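Local atomic coordinates of p800 reaction center core protein (Heliobacterium modesticaldum, PDB entry 5V8K), a protein that binds bacteriochlorophylls g and g' and, paired with a second copy of itself, forms the core of a homodimeric photosynthetic reaction center that carries a [4Fe-4S] cluster. Residues G271-I276 against F586-I591; R288-P293 against R307-E312; K373-E378 against Q479-T484. All blocks are in the same frame, centred on the assembly; numbering follows the deposited sequence.

Contact 1: residues G271-I276 against F586-I591; sequences GIMFWI and FFKMTI. With GBF (Bacteriochlorophyll g), chain B.
A sparse, buried contact between membrane helices 258-291 and 575-599, near the centre of the chain, rests on Met273 reaching out to Phe587 and Lys588. The helices stand well apart, 10.4 Å between Met273 CA and Phe587 CA, and the thioether chain spans much of the interval. Met273 CG comes obliquely to the aromatic ring, 4.1 Å from Phe587 CE2. Further out, Met273 SD lies 3.7 Å from Lys588 NZ, the two chains crossing at about a right angle. Ile591 CG1, from the same helix as Phe587, sits above one face of the Phe587 ring, offset toward its rim, while Ile445 and Ile452 also pack against this residue.

Lys588 lies over the face of one pyrrole of bacteriochlorophyll g. With the bend at chi2 (-59°), its chain runs over the macrocycle, Lys588 CD 3.6 Å from C2B of the pigment and Lys588 NZ 3.5 Å from C1B. The ammonium donates to a water 2.7 Å from Lys588 NZ, and this water, on the same side of the macrocycle, is bound to the magnesium at 2.5 Å. Lys588 is therefore a second-shell residue, positioning the axial water rather than meeting the metal itself. A lysine charge so close to the pigment would probably polarise both the water and the macrocycle.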
loop_
_atom_site.group_PDB
_atom_site.type_symbol
_atom_site.label_atom_id
_atom_site.label_comp_id
_atom_site.label_asym_id
_atom_site.label_seq_id
_atom_site.Cartn_x
_atom_site.Cartn_y
_atom_site.Cartn_z
ATOM N N GLY A 271 -1.076 -2.118 -24.021
ATOM C CA GLY A 271 -2.310 -2.692 -24.538
ATOM C C GLY A 271 -3.467 -2.526 -23.563
ATOM O O GLY A 271 -4.566 -2.132 -23.952
ATOM N N ILE A 272 -3.221 -2.767 -22.282
ATOM C CA ILE A 272 -4.266 -2.578 -21.279
ATOM C C ILE A 272 -4.701 -1.119 -21.268
ATOM O O ILE A 272 -5.892 -0.796 -21.147
ATOM C CB ILE A 272 -3.769 -3.002 -19.889
ATOM C CG1 ILE A 272 -3.550 -4.527 -19.817
ATOM C CG2 ILE A 272 -4.718 -2.536 -18.795
ATOM C CD1 ILE A 272 -4.749 -5.370 -20.022
ATOM N N MET A 273 -3.713 -0.245 -21.370
ATOM C CA MET A 273 -3.968 1.206 -21.328
ATOM C C MET A 273 -4.848 1.649 -22.548
ATOM O O MET A 273 -5.745 2.462 -22.430
ATOM C CB MET A 273 -2.689 2.103 -21.200
ATOM C CG MET A 273 -1.951 2.064 -19.878
ATOM S SD MET A 273 -0.252 2.589 -20.009
ATOM C CE MET A 273 -0.383 4.315 -20.366
ATOM N N PHE A 274 -4.574 1.127 -23.724
ATOM C CA PHE A 274 -5.376 1.488 -24.896
ATOM C C PHE A 274 -6.761 0.840 -24.850
ATOM O O PHE A 274 -7.725 1.419 -25.351
ATOM C CB PHE A 274 -4.662 1.103 -26.191
ATOM C CG PHE A 274 -3.686 2.141 -26.684
ATOM C CD1 PHE A 274 -4.140 3.226 -27.401
ATOM C CD2 PHE A 274 -2.324 2.035 -26.420
ATOM C CE1 PHE A 274 -3.257 4.196 -27.848
ATOM C CE2 PHE A 274 -1.452 3.005 -26.859
ATOM C CZ PHE A 274 -1.920 4.083 -27.581
ATOM N N TRP A 275 -6.874 -0.358 -24.275
ATOM C CA TRP A 275 -8.170 -1.009 -24.131
ATOM C C TRP A 275 -9.087 -0.163 -23.257
ATOM O O TRP A 275 -10.217 0.148 -23.627
ATOM C CB TRP A 275 -7.963 -2.402 -23.517
ATOM C CG TRP A 275 -9.164 -3.278 -23.316
ATOM C CD1 TRP A 275 -10.254 -3.413 -24.133
ATOM C CD2 TRP A 275 -9.374 -4.169 -22.213
ATOM N NE1 TRP A 275 -11.138 -4.341 -23.593
ATOM C CE2 TRP A 275 -10.606 -4.821 -22.417
ATOM C CE3 TRP A 275 -8.633 -4.475 -21.069
ATOM C CZ2 TRP A 275 -11.109 -5.761 -21.506
ATOM C CZ3 TRP A 275 -9.130 -5.383 -20.174
ATOM C CH2 TRP A 275 -10.360 -6.025 -20.396
ATOM N N ILE A 276 -8.586 0.236 -22.092
ATOM C CA ILE A 276 -9.418 0.941 -21.137
ATOM C C ILE A 276 -9.654 2.366 -21.596
ATOM O O ILE A 276 -10.775 2.863 -21.530
ATOM C CB ILE A 276 -8.786 0.869 -19.740
ATOM C CG1 ILE A 276 -8.816 -0.583 -19.259
ATOM C CG2 ILE A 276 -9.510 1.805 -18.771
ATOM C CD1 ILE A 276 -7.958 -0.885 -18.055
ATOM N N PHE A 586 -0.237 5.921 -9.102
ATOM C CA PHE A 586 -0.403 4.655 -8.408
ATOM C C PHE A 586 -0.118 3.507 -9.368
ATOM O O PHE A 586 0.725 2.640 -9.102
ATOM C CB PHE A 586 -1.847 4.594 -7.832
ATOM C CG PHE A 586 -2.129 3.429 -6.998
ATOM C CD1 PHE A 586 -2.315 2.195 -7.545
ATOM C CD2 PHE A 586 -2.261 3.582 -5.646
ATOM C CE1 PHE A 586 -2.638 1.097 -6.754
ATOM C CE2 PHE A 586 -2.598 2.509 -4.823
ATOM C CZ PHE A 586 -2.771 1.248 -5.392
ATOM N N PHE A 587 -0.751 3.627 -10.495
ATOM C CA PHE A 587 -0.626 2.662 -11.588
ATOM C C PHE A 587 0.844 2.574 -12.134
ATOM O O PHE A 587 1.436 1.543 -12.215
ATOM C CB PHE A 587 -1.575 2.920 -12.775
ATOM C CG PHE A 587 -1.509 1.874 -13.871
ATOM C CD1 PHE A 587 -2.098 0.637 -13.710
ATOM C CD2 PHE A 587 -0.895 2.128 -15.089
ATOM C CE1 PHE A 587 -2.061 -0.282 -14.703
ATOM C CE2 PHE A 587 -0.863 1.194 -16.069
ATOM C CZ PHE A 587 -1.455 -0.007 -15.880
ATOM N N LYS A 588 1.431 3.704 -12.481
ATOM C CA LYS A 588 2.763 3.712 -13.072
ATOM C C LYS A 588 3.845 3.343 -12.068
ATOM O O LYS A 588 4.842 2.727 -12.441
ATOM C CB LYS A 588 3.067 5.069 -13.705
ATOM C CG LYS A 588 2.395 5.244 -15.070
ATOM C CD LYS A 588 2.865 4.143 -16.062
ATOM C CE LYS A 588 2.324 4.282 -17.476
ATOM N NZ LYS A 588 3.012 3.209 -18.330
ATOM N N MET A 589 3.717 3.754 -10.807
ATOM C CA MET A 589 4.731 3.336 -9.837
ATOM C C MET A 589 4.689 1.826 -9.587
ATOM O O MET A 589 5.734 1.203 -9.354
ATOM C CB MET A 589 4.580 4.105 -8.528
ATOM C CG MET A 589 4.948 5.582 -8.594
ATOM S SD MET A 589 6.612 5.925 -9.174
ATOM C CE MET A 589 6.193 6.373 -10.810
ATOM N N THR A 590 3.510 1.220 -9.660
ATOM C CA THR A 590 3.436 -0.236 -9.635
ATOM C C THR A 590 4.177 -0.822 -10.828
ATOM O O THR A 590 4.976 -1.755 -10.688
ATOM C CB THR A 590 1.986 -0.690 -9.650
ATOM O OG1 THR A 590 1.291 -0.195 -8.481
ATOM C CG2 THR A 590 1.934 -2.167 -9.678
ATOM N N ILE A 591 3.956 -0.252 -12.011
ATOM C CA ILE A 591 4.637 -0.726 -13.210
ATOM C C ILE A 591 6.165 -0.546 -13.095
ATOM O O ILE A 591 6.931 -1.395 -13.565
ATOM C CB ILE A 591 4.063 -0.024 -14.461
ATOM C CG1 ILE A 591 2.577 -0.328 -14.664
ATOM C CG2 ILE A 591 4.814 -0.472 -15.715
ATOM C CD1 ILE A 591 2.174 -1.754 -14.483
HETATM MG MG GBF B . 5.910 4.598 -20.838
HETATM C CHA GBF B . 7.371 2.346 -23.124
HETATM C CHB GBF B . 6.745 2.531 -18.393
HETATM C CHC GBF B . 5.390 7.324 -18.718
HETATM C CHD GBF B . 5.498 6.846 -23.639
HETATM N NA GBF B . 6.627 2.743 -20.781
HETATM C C1A GBF B . 7.158 1.912 -21.698
HETATM C C2A GBF B . 7.553 0.510 -21.281
HETATM C C3A GBF B . 7.313 0.628 -19.768
HETATM C C4A GBF B . 6.865 2.063 -19.649
HETATM C CMA GBF B . 6.223 -0.326 -19.239
HETATM C CAA GBF B . 8.965 0.004 -21.654
HETATM C CBA GBF B . 10.154 0.851 -21.145
HETATM C CGA GBF B . 10.254 2.191 -21.851
HETATM O O1A GBF B . 10.427 2.293 -23.059
HETATM O O2A GBF B . 9.913 3.404 -21.140
HETATM N NB GBF B . 6.094 4.889 -18.830
HETATM C C1B GBF B . 6.384 3.919 -17.954
HETATM C C2B GBF B . 6.388 4.472 -16.679
HETATM C C3B GBF B . 6.007 5.811 -16.796
HETATM C C4B GBF B . 5.789 6.011 -18.159
HETATM C CMB GBF B . 6.737 3.701 -15.435
HETATM C CAB GBF B . 5.847 6.843 -15.723
HETATM C CBB GBF B . 6.177 6.765 -14.450
HETATM N NC GBF B . 5.539 6.596 -21.134
HETATM C C1C GBF B . 5.323 7.530 -20.187
HETATM C C2C GBF B . 5.021 8.966 -20.443
HETATM C C3C GBF B . 5.092 8.666 -21.892
HETATM C C4C GBF B . 5.364 7.344 -22.250
HETATM C CMC GBF B . 3.652 9.350 -19.899
HETATM C CAC GBF B . 4.876 9.706 -22.939
HETATM C CBC GBF B . 4.568 11.136 -22.579
HETATM N ND GBF B . 6.190 4.660 -22.825
HETATM C C1D GBF B . 6.085 5.512 -23.843
HETATM C C2D GBF B . 6.671 5.174 -25.294
HETATM C C3D GBF B . 7.097 3.940 -24.802
HETATM C C4D GBF B . 6.877 3.625 -23.442
HETATM C CMD GBF B . 6.729 5.884 -26.612
HETATM C CAD GBF B . 7.728 2.754 -25.401
HETATM O OBD GBF B . 8.259 2.532 -26.543
HETATM C CBD GBF B . 7.804 1.658 -24.376
HETATM C CGD GBF B . 6.954 0.449 -24.729
HETATM O O1D GBF B . 7.272 -0.651 -24.339
HETATM O O2D GBF B . 5.736 0.529 -25.524
HETATM C CED GBF B . 5.136 -0.683 -25.984
HETATM C C1 GBF B . 9.959 4.676 -21.798
HETATM C C2 GBF B . 9.567 5.694 -20.756
HETATM C C3 GBF B . 9.231 6.965 -21.057
HETATM C C4 GBF B . 9.231 7.445 -22.498
HETATM C C5 GBF B . 8.841 7.938 -19.951
HETATM C C6 GBF B . 9.101 7.437 -18.511
HETATM C C7 GBF B . 8.835 8.591 -17.554
HETATM C C8 GBF B . 9.764 9.141 -16.740
HETATM C C9 GBF B . 11.180 8.639 -16.692
HETATM C C10 GBF B . 9.387 10.323 -15.872
HETATM C C11 GBF B . 8.584 9.906 -14.667
HETATM C C12 GBF B . 8.209 11.131 -13.861
HETATM C C13 GBF B . 7.411 11.017 -12.778
HETATM C C14 GBF B . 7.028 12.219 -11.965
HETATM C C15 GBF B . 6.868 9.678 -12.349
HETATM O O HOH W 1 3.465 3.967 -20.872
#

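Contact 2: residues R288-P293 against R307-E312; sequences RVLNDP and RCYDHE. With DGG (1-[glycerolylphosphonyl]-2-[8-(2-hexyl-cyclopropyl)-octanal-1-yl]-3-[hexadecanal-1-yl]-glycerol), chain C.
Leu290, on the last turn of helix 258-291, divides its two methyl branches between Cys308 and Tyr309. CD1 goes to the cysteine, 3.7 Å from Cys308 CB and 3.8 Å from its SG, so that it touches both the stem and the sulfur. CD2 meets the aromatic residue, 3.9 Å from Tyr309 CE2. Here the leucine and tyrosine side chains run antiparallel past one another, and the methyl approaches the ring obliquely. The fork points this way because CG of Leu290 stands anti to the carbonyl carbon (chi1 -60°), with CB already directed at the turn. No hydrogen bond crosses between the segments; the contact is apolar packing at the edge of the protein, with Cys308 buried and Tyr309 exposed.

Both partners of the leucine are the corner residues of a type I beta turn from Arg307 to Asp310, closed by the bond from Asp310 N to Arg307 O, 3.2 Å. The turn leads directly into helix 311-344, where Asp310 is the N-cap. Its OD1 accepts a weak, bent bond from Glu312 N, 121° at the hydrogen, and a further bond from Phe313 N. From the first residue of the turn, the extended chain of Arg307 reaches a phospholipid: the glycerol oxygen O42 lies in the guanidinium plane at its edge, 3.5 Å from Arg307 NH1.

The contact thus joins the end of one membrane helix to the start of the next, across the short connection containing helix 303-307. Phe401 of helix 376-401 packs against Arg307 and Cys308, Lys404 and Val405 of the following loop meet Tyr309, and Arg288 forms salt bridges to Asp199 and Glu201 just ahead of and at the start of helix 200-224.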
loop_
_atom_site.group_PDB
_atom_site.type_symbol
_atom_site.label_atom_id
_atom_site.label_comp_id
_atom_site.label_asym_id
_atom_site.label_seq_id
_atom_site.Cartn_x
_atom_site.Cartn_y
_atom_site.Cartn_z
ATOM N N ARG A 288 -22.323 11.559 -24.924
ATOM C CA ARG A 288 -22.666 12.781 -25.652
ATOM C C ARG A 288 -23.878 12.559 -26.542
ATOM O O ARG A 288 -24.720 13.456 -26.683
ATOM C CB ARG A 288 -21.475 13.281 -26.466
ATOM C CG ARG A 288 -20.370 13.838 -25.573
ATOM C CD ARG A 288 -19.295 14.577 -26.354
ATOM N NE ARG A 288 -18.466 13.687 -27.186
ATOM C CZ ARG A 288 -18.556 13.571 -28.512
ATOM N NH1 ARG A 288 -19.428 14.287 -29.197
ATOM N NH2 ARG A 288 -17.761 12.740 -29.162
ATOM N N VAL A 289 -24.002 11.365 -27.132
ATOM C CA VAL A 289 -25.217 11.039 -27.867
ATOM C C VAL A 289 -26.436 11.165 -26.954
ATOM O O VAL A 289 -27.463 11.748 -27.326
ATOM C CB VAL A 289 -25.129 9.627 -28.465
ATOM C CG1 VAL A 289 -26.512 9.186 -28.944
ATOM C CG2 VAL A 289 -24.209 9.602 -29.600
ATOM N N LEU A 290 -26.342 10.593 -25.746
ATOM C CA LEU A 290 -27.473 10.583 -24.823
ATOM C C LEU A 290 -27.768 11.961 -24.253
ATOM O O LEU A 290 -28.879 12.187 -23.758
ATOM C CB LEU A 290 -27.227 9.619 -23.658
ATOM C CG LEU A 290 -27.002 8.135 -23.932
ATOM C CD1 LEU A 290 -26.527 7.474 -22.648
ATOM C CD2 LEU A 290 -28.249 7.474 -24.399
ATOM N N ASN A 291 -26.809 12.877 -24.290
ATOM C CA ASN A 291 -27.000 14.214 -23.754
ATOM C C ASN A 291 -27.356 15.228 -24.825
ATOM O O ASN A 291 -27.696 16.363 -24.488
ATOM C CB ASN A 291 -25.741 14.679 -23.018
ATOM C CG ASN A 291 -25.607 14.045 -21.652
ATOM O OD1 ASN A 291 -26.464 13.265 -21.248
ATOM N ND2 ASN A 291 -24.520 14.367 -20.935
ATOM N N ASP A 292 -27.286 14.850 -26.090
ATOM C CA ASP A 292 -27.679 15.731 -27.173
ATOM C C ASP A 292 -29.066 15.316 -27.642
ATOM O O ASP A 292 -29.185 14.427 -28.500
ATOM C CB ASP A 292 -26.673 15.663 -28.327
ATOM N N PRO A 293 -30.135 15.918 -27.102
ATOM C CA PRO A 293 -31.488 15.552 -27.559
ATOM C C PRO A 293 -31.627 15.567 -29.071
ATOM O O PRO A 293 -32.428 14.802 -29.627
ATOM C CB PRO A 293 -32.381 16.604 -26.887
ATOM N N ARG A 307 -30.569 0.500 -23.801
ATOM C CA ARG A 307 -29.914 -0.206 -22.709
ATOM C C ARG A 307 -29.405 0.757 -21.648
ATOM O O ARG A 307 -29.393 0.420 -20.457
ATOM C CB ARG A 307 -28.759 -1.052 -23.259
ATOM C CG ARG A 307 -29.212 -2.269 -23.998
ATOM C CD ARG A 307 -28.119 -2.848 -24.863
ATOM N NE ARG A 307 -28.518 -4.147 -25.383
ATOM C CZ ARG A 307 -27.848 -4.832 -26.298
ATOM N NH1 ARG A 307 -26.729 -4.339 -26.814
ATOM N NH2 ARG A 307 -28.307 -6.009 -26.703
ATOM N N CYS A 308 -28.940 1.939 -22.060
ATOM C CA CYS A 308 -28.458 2.926 -21.100
ATOM C C CYS A 308 -29.571 3.500 -20.225
ATOM O O CYS A 308 -29.269 4.263 -19.300
ATOM C CB CYS A 308 -27.753 4.077 -21.803
ATOM S SG CYS A 308 -26.194 3.655 -22.587
ATOM N N TYR A 309 -30.838 3.170 -20.498
ATOM C CA TYR A 309 -31.939 3.540 -19.622
ATOM C C TYR A 309 -32.647 2.348 -19.003
ATOM O O TYR A 309 -33.567 2.550 -18.206
ATOM C CB TYR A 309 -32.979 4.390 -20.383
ATOM C CG TYR A 309 -32.487 5.786 -20.682
ATOM C CD1 TYR A 309 -32.632 6.804 -19.755
ATOM C CD2 TYR A 309 -31.870 6.087 -21.894
ATOM C CE1 TYR A 309 -32.178 8.094 -20.021
ATOM C CE2 TYR A 309 -31.416 7.367 -22.172
ATOM C CZ TYR A 309 -31.567 8.365 -21.227
ATOM O OH TYR A 309 -31.118 9.639 -21.495
ATOM N N ASP A 310 -32.279 1.119 -19.341
ATOM C CA ASP A 310 -33.063 -0.040 -18.937
ATOM C C ASP A 310 -32.401 -0.708 -17.734
ATOM O O ASP A 310 -31.380 -1.377 -17.878
ATOM C CB ASP A 310 -33.213 -0.987 -20.121
ATOM C CG ASP A 310 -33.817 -2.316 -19.739
ATOM O OD1 ASP A 310 -33.992 -2.585 -18.538
ATOM O OD2 ASP A 310 -34.106 -3.107 -20.656
ATOM N N HIS A 311 -33.012 -0.548 -16.554
ATOM C CA HIS A 311 -32.383 -1.010 -15.318
ATOM C C HIS A 311 -32.327 -2.522 -15.226
ATOM O O HIS A 311 -31.400 -3.062 -14.607
ATOM C CB HIS A 311 -33.104 -0.478 -14.093
ATOM C CG HIS A 311 -33.073 1.012 -13.963
ATOM N ND1 HIS A 311 -32.018 1.784 -14.401
ATOM C CD2 HIS A 311 -33.968 1.868 -13.420
ATOM C CE1 HIS A 311 -32.283 3.058 -14.154
ATOM N NE2 HIS A 311 -33.454 3.130 -13.552
ATOM N N GLU A 312 -33.255 -3.237 -15.846
ATOM C CA GLU A 312 -33.141 -4.686 -15.796
ATOM C C GLU A 312 -31.999 -5.174 -16.693
ATOM O O GLU A 312 -31.272 -6.091 -16.318
ATOM C CB GLU A 312 -34.465 -5.339 -16.161
ATOM C CG GLU A 312 -34.888 -6.471 -15.170
ATOM C CD GLU A 312 -35.129 -6.009 -13.680
ATOM O OE1 GLU A 312 -35.242 -4.777 -13.412
ATOM O OE2 GLU A 312 -35.214 -6.894 -12.774
HETATM C C16 DGG C . -8.378 -6.863 -23.624
HETATM C C15 DGG C . -8.834 -8.121 -24.301
HETATM C C14 DGG C . -9.808 -7.764 -25.393
HETATM C C13 DGG C . -11.045 -8.632 -25.367
HETATM C C12 DGG C . -10.979 -9.645 -26.486
HETATM C C11 DGG C . -12.241 -9.656 -27.316
HETATM C C10 DGG C . -13.437 -9.321 -26.466
HETATM C C9 DGG C . -14.715 -9.394 -27.276
HETATM C C8 DGG C . -15.945 -9.125 -26.415
HETATM C C7 DGG C . -17.200 -8.924 -27.250
HETATM C C6 DGG C . -17.225 -7.581 -27.978
HETATM C C5 DGG C . -17.568 -6.420 -27.070
HETATM C C4 DGG C . -17.807 -5.135 -27.832
HETATM C C3 DGG C . -18.720 -5.294 -29.038
HETATM C C2 DGG C . -19.034 -3.941 -29.689
HETATM C C1 DGG C . -20.169 -4.008 -30.679
HETATM O O1 DGG C . -20.765 -5.025 -30.860
HETATM O O17 DGG C . -20.598 -2.847 -31.436
HETATM C C17 DGG C . -21.950 -2.381 -31.540
HETATM C C19 DGG C . -22.028 -0.840 -31.533
HETATM O O19 DGG C . -21.403 -0.225 -32.664
HETATM C C21 DGG C . -21.526 -0.852 -33.965
HETATM O O21 DGG C . -22.617 -0.960 -34.464
HETATM C C22 DGG C . -20.312 -1.349 -34.729
HETATM C C23 DGG C . -20.613 -2.423 -35.798
HETATM C C24 DGG C . -19.616 -3.567 -35.881
HETATM C C25 DGG C . -19.197 -4.020 -34.490
HETATM C C26 DGG C . -18.273 -5.228 -34.557
HETATM C C27 DGG C . -17.729 -5.638 -33.193
HETATM C C28 DGG C . -16.689 -6.748 -33.308
HETATM C C29 DGG C . -16.278 -7.289 -31.945
HETATM C C30 DGG C . -15.445 -8.559 -32.023
HETATM C C31 DGG C . -15.457 -9.255 -30.683
HETATM C C18 DGG C . -23.489 -0.397 -31.449
HETATM P P DGG C . -25.606 -1.602 -30.383
HETATM O OP1 DGG C . -26.205 -1.549 -31.729
HETATM O OP2 DGG C . -24.086 -1.143 -30.406
HETATM O OP3 DGG C . -26.188 -0.834 -29.264
HETATM O OP4 DGG C . -25.361 -3.132 -30.048
HETATM C C40 DGG C . -25.920 -4.167 -30.844
HETATM C C41 DGG C . -26.227 -5.383 -29.965
HETATM O O42 DGG C . -25.020 -5.877 -29.421
HETATM C C43 DGG C . -26.868 -6.496 -30.767
HETATM O O44 DGG C . -26.963 -7.669 -29.961
#

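Contact 3: residues K373-E378 against Q479-T484; sequences KGSISE and QAALAT
Ser375, whose CB rests on Ala481, is held by a flat group of its own segment, the carboxylate of Glu378. Ser375 N donates to Glu378 OE1 at 2.9 Å, an almost straight bond (170° at the hydrogen) that arrives on the anti side of the oxygen, 22° out of the carboxylate plane. At the other end of the carboxylate, OE2 accepts from Tyr458 OH, so that both oxygens are engaged and the rotation of the group is fixed. Ser375 OG in turn accepts from Ser377 N, 3.1 Å away. With Ser375 at the N-cap, Ser375 and Glu378 make a capping box at the N terminus of helix 376-401.

Across the contact the meeting is tight: Ser375 CB and Ala481 CB are only 3.5 Å apart, closer than carbons usually pack. One turn further along helix 475-488, Thr484 is crossed at about a right angle by Lys373. The lysine CG is set anti to its own N (chi1 -172°), which lays it over the threonine at 3.7 Å from Thr484 CB, and the rest of the aliphatic chain continues past CG2.

Two waters link the loop to Thr484. One accepts from Lys373 N at 3.0 Å and donates weakly to Thr484 O. The other donates to Thr484 OG1 at 2.8 Å and weakly to Gly374 O. Backbone polar atoms of the loop 373-375 are thereby linked to the helix. Lys373 O also lies 3.1 Å from Thr484 OG1.

The contact, partly packing and partly water-mediated, joins the loop before helix 376-401 to the flank of helix 475-488. Trp463 of the intervening loop touches both Ile376 and Ala481, Ser377 OG is bonded to Met464 N, and Phe485 of helix 475-488 lies against Glu378.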
loop_
_atom_site.group_PDB
_atom_site.type_symbol
_atom_site.label_atom_id
_atom_site.label_comp_id
_atom_site.label_asym_id
_atom_site.label_seq_id
_atom_site.Cartn_x
_atom_site.Cartn_y
_atom_site.Cartn_z
ATOM N N LYS A 373 1.149 -28.780 -22.408
ATOM C CA LYS A 373 0.964 -29.815 -21.382
ATOM C C LYS A 373 1.105 -29.140 -20.003
ATOM O O LYS A 373 2.120 -29.246 -19.310
ATOM C CB LYS A 373 1.949 -30.959 -21.569
ATOM C CG LYS A 373 1.662 -32.122 -20.669
ATOM C CD LYS A 373 1.745 -33.419 -21.418
ATOM C CE LYS A 373 1.929 -34.593 -20.460
ATOM N NZ LYS A 373 3.007 -35.494 -20.969
ATOM N N GLY A 374 0.069 -28.426 -19.604
ATOM C CA GLY A 374 0.166 -27.537 -18.468
ATOM C C GLY A 374 0.013 -28.217 -17.124
ATOM O O GLY A 374 -0.420 -29.351 -16.996
ATOM N N SER A 375 0.378 -27.487 -16.087
ATOM C CA SER A 375 0.312 -27.989 -14.724
ATOM C C SER A 375 -0.643 -27.103 -13.914
ATOM O O SER A 375 -1.291 -26.199 -14.451
ATOM C CB SER A 375 1.707 -27.989 -14.117
ATOM O OG SER A 375 2.076 -26.638 -13.845
ATOM N N ILE A 376 -0.666 -27.324 -12.595
ATOM C CA ILE A 376 -1.455 -26.476 -11.709
ATOM C C ILE A 376 -1.031 -25.027 -11.847
ATOM O O ILE A 376 -1.844 -24.117 -11.628
ATOM C CB ILE A 376 -1.366 -26.986 -10.248
ATOM C CG1 ILE A 376 -2.213 -26.140 -9.293
ATOM C CG2 ILE A 376 0.041 -27.009 -9.741
ATOM C CD1 ILE A 376 -3.713 -26.345 -9.524
ATOM N N SER A 377 0.232 -24.782 -12.227
ATOM C CA SER A 377 0.723 -23.405 -12.394
ATOM C C SER A 377 -0.031 -22.688 -13.506
ATOM O O SER A 377 -0.515 -21.576 -13.313
ATOM C CB SER A 377 2.238 -23.377 -12.689
ATOM O OG SER A 377 2.736 -22.039 -12.770
ATOM N N GLU A 378 -0.133 -23.310 -14.677
ATOM C CA GLU A 378 -0.957 -22.767 -15.759
ATOM C C GLU A 378 -2.454 -22.714 -15.396
ATOM O O GLU A 378 -3.131 -21.729 -15.706
ATOM C CB GLU A 378 -0.778 -23.595 -17.032
ATOM C CG GLU A 378 0.438 -23.283 -17.814
ATOM C CD GLU A 378 1.723 -23.897 -17.257
ATOM O OE1 GLU A 378 1.644 -24.932 -16.518
ATOM O OE2 GLU A 378 2.808 -23.334 -17.579
ATOM N N GLN A 479 8.459 -31.104 -10.116
ATOM C CA GLN A 479 9.360 -31.727 -11.091
ATOM C C GLN A 479 8.606 -32.220 -12.316
ATOM O O GLN A 479 9.092 -32.094 -13.441
ATOM C CB GLN A 479 10.129 -32.880 -10.458
ATOM C CG GLN A 479 11.089 -32.474 -9.346
ATOM C CD GLN A 479 12.265 -31.659 -9.857
ATOM O OE1 GLN A 479 12.656 -31.776 -11.029
ATOM N NE2 GLN A 479 12.839 -30.822 -8.983
ATOM N N ALA A 480 7.416 -32.784 -12.127
ATOM C CA ALA A 480 6.633 -33.206 -13.285
ATOM C C ALA A 480 6.228 -32.000 -14.117
ATOM O O ALA A 480 6.253 -32.053 -15.351
ATOM C CB ALA A 480 5.395 -33.997 -12.845
ATOM N N ALA A 481 5.865 -30.907 -13.450
ATOM C CA ALA A 481 5.490 -29.681 -14.147
ATOM C C ALA A 481 6.678 -29.095 -14.912
ATOM O O ALA A 481 6.528 -28.569 -16.024
ATOM C CB ALA A 481 4.961 -28.662 -13.132
ATOM N N LEU A 482 7.869 -29.187 -14.327
ATOM C CA LEU A 482 9.067 -28.687 -14.981
ATOM C C LEU A 482 9.375 -29.483 -16.245
ATOM O O LEU A 482 9.769 -28.909 -17.254
ATOM C CB LEU A 482 10.236 -28.747 -14.009
ATOM C CG LEU A 482 11.620 -28.372 -14.557
ATOM C CD1 LEU A 482 11.661 -26.925 -14.939
ATOM C CD2 LEU A 482 12.634 -28.640 -13.525
ATOM N N ALA A 483 9.212 -30.806 -16.210
ATOM C CA ALA A 483 9.489 -31.623 -17.394
ATOM C C ALA A 483 8.587 -31.219 -18.562
ATOM O O ALA A 483 9.066 -30.955 -19.669
ATOM C CB ALA A 483 9.321 -33.106 -17.059
ATOM N N THR A 484 7.269 -31.140 -18.335
ATOM C CA THR A 484 6.368 -30.829 -19.442
ATOM C C THR A 484 6.387 -29.348 -19.808
ATOM O O THR A 484 6.046 -28.987 -20.939
ATOM C CB THR A 484 4.947 -31.283 -19.100
ATOM O OG1 THR A 484 4.516 -30.655 -17.898
ATOM C CG2 THR A 484 4.929 -32.745 -18.842
HETATM O O HOH W 2 3.328 -26.967 -21.415
HETATM O O HOH W 3 2.107 -31.131 -16.626
#

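Overall arrangement
From the N terminus, helix 258-291 first supplies 271-276 and then, at its far end, 288-293. Contact 2 closes almost at once, a short loop that ties this helix to the start of helix 311-344. Contact 3 follows in series, closing a loop of about a hundred residues between the start of helix 376-401 and helix 475-488. Contact 1 closes last, when helix 575-599 returns to helix 258-291, and both other loops nest inside it. Contact 1 lies near the chain centre; the centres of contacts 2 and 3 lie about 29 and 30 Å from that of contact 1; those two are about 49 Å apart, and none of the three touches another.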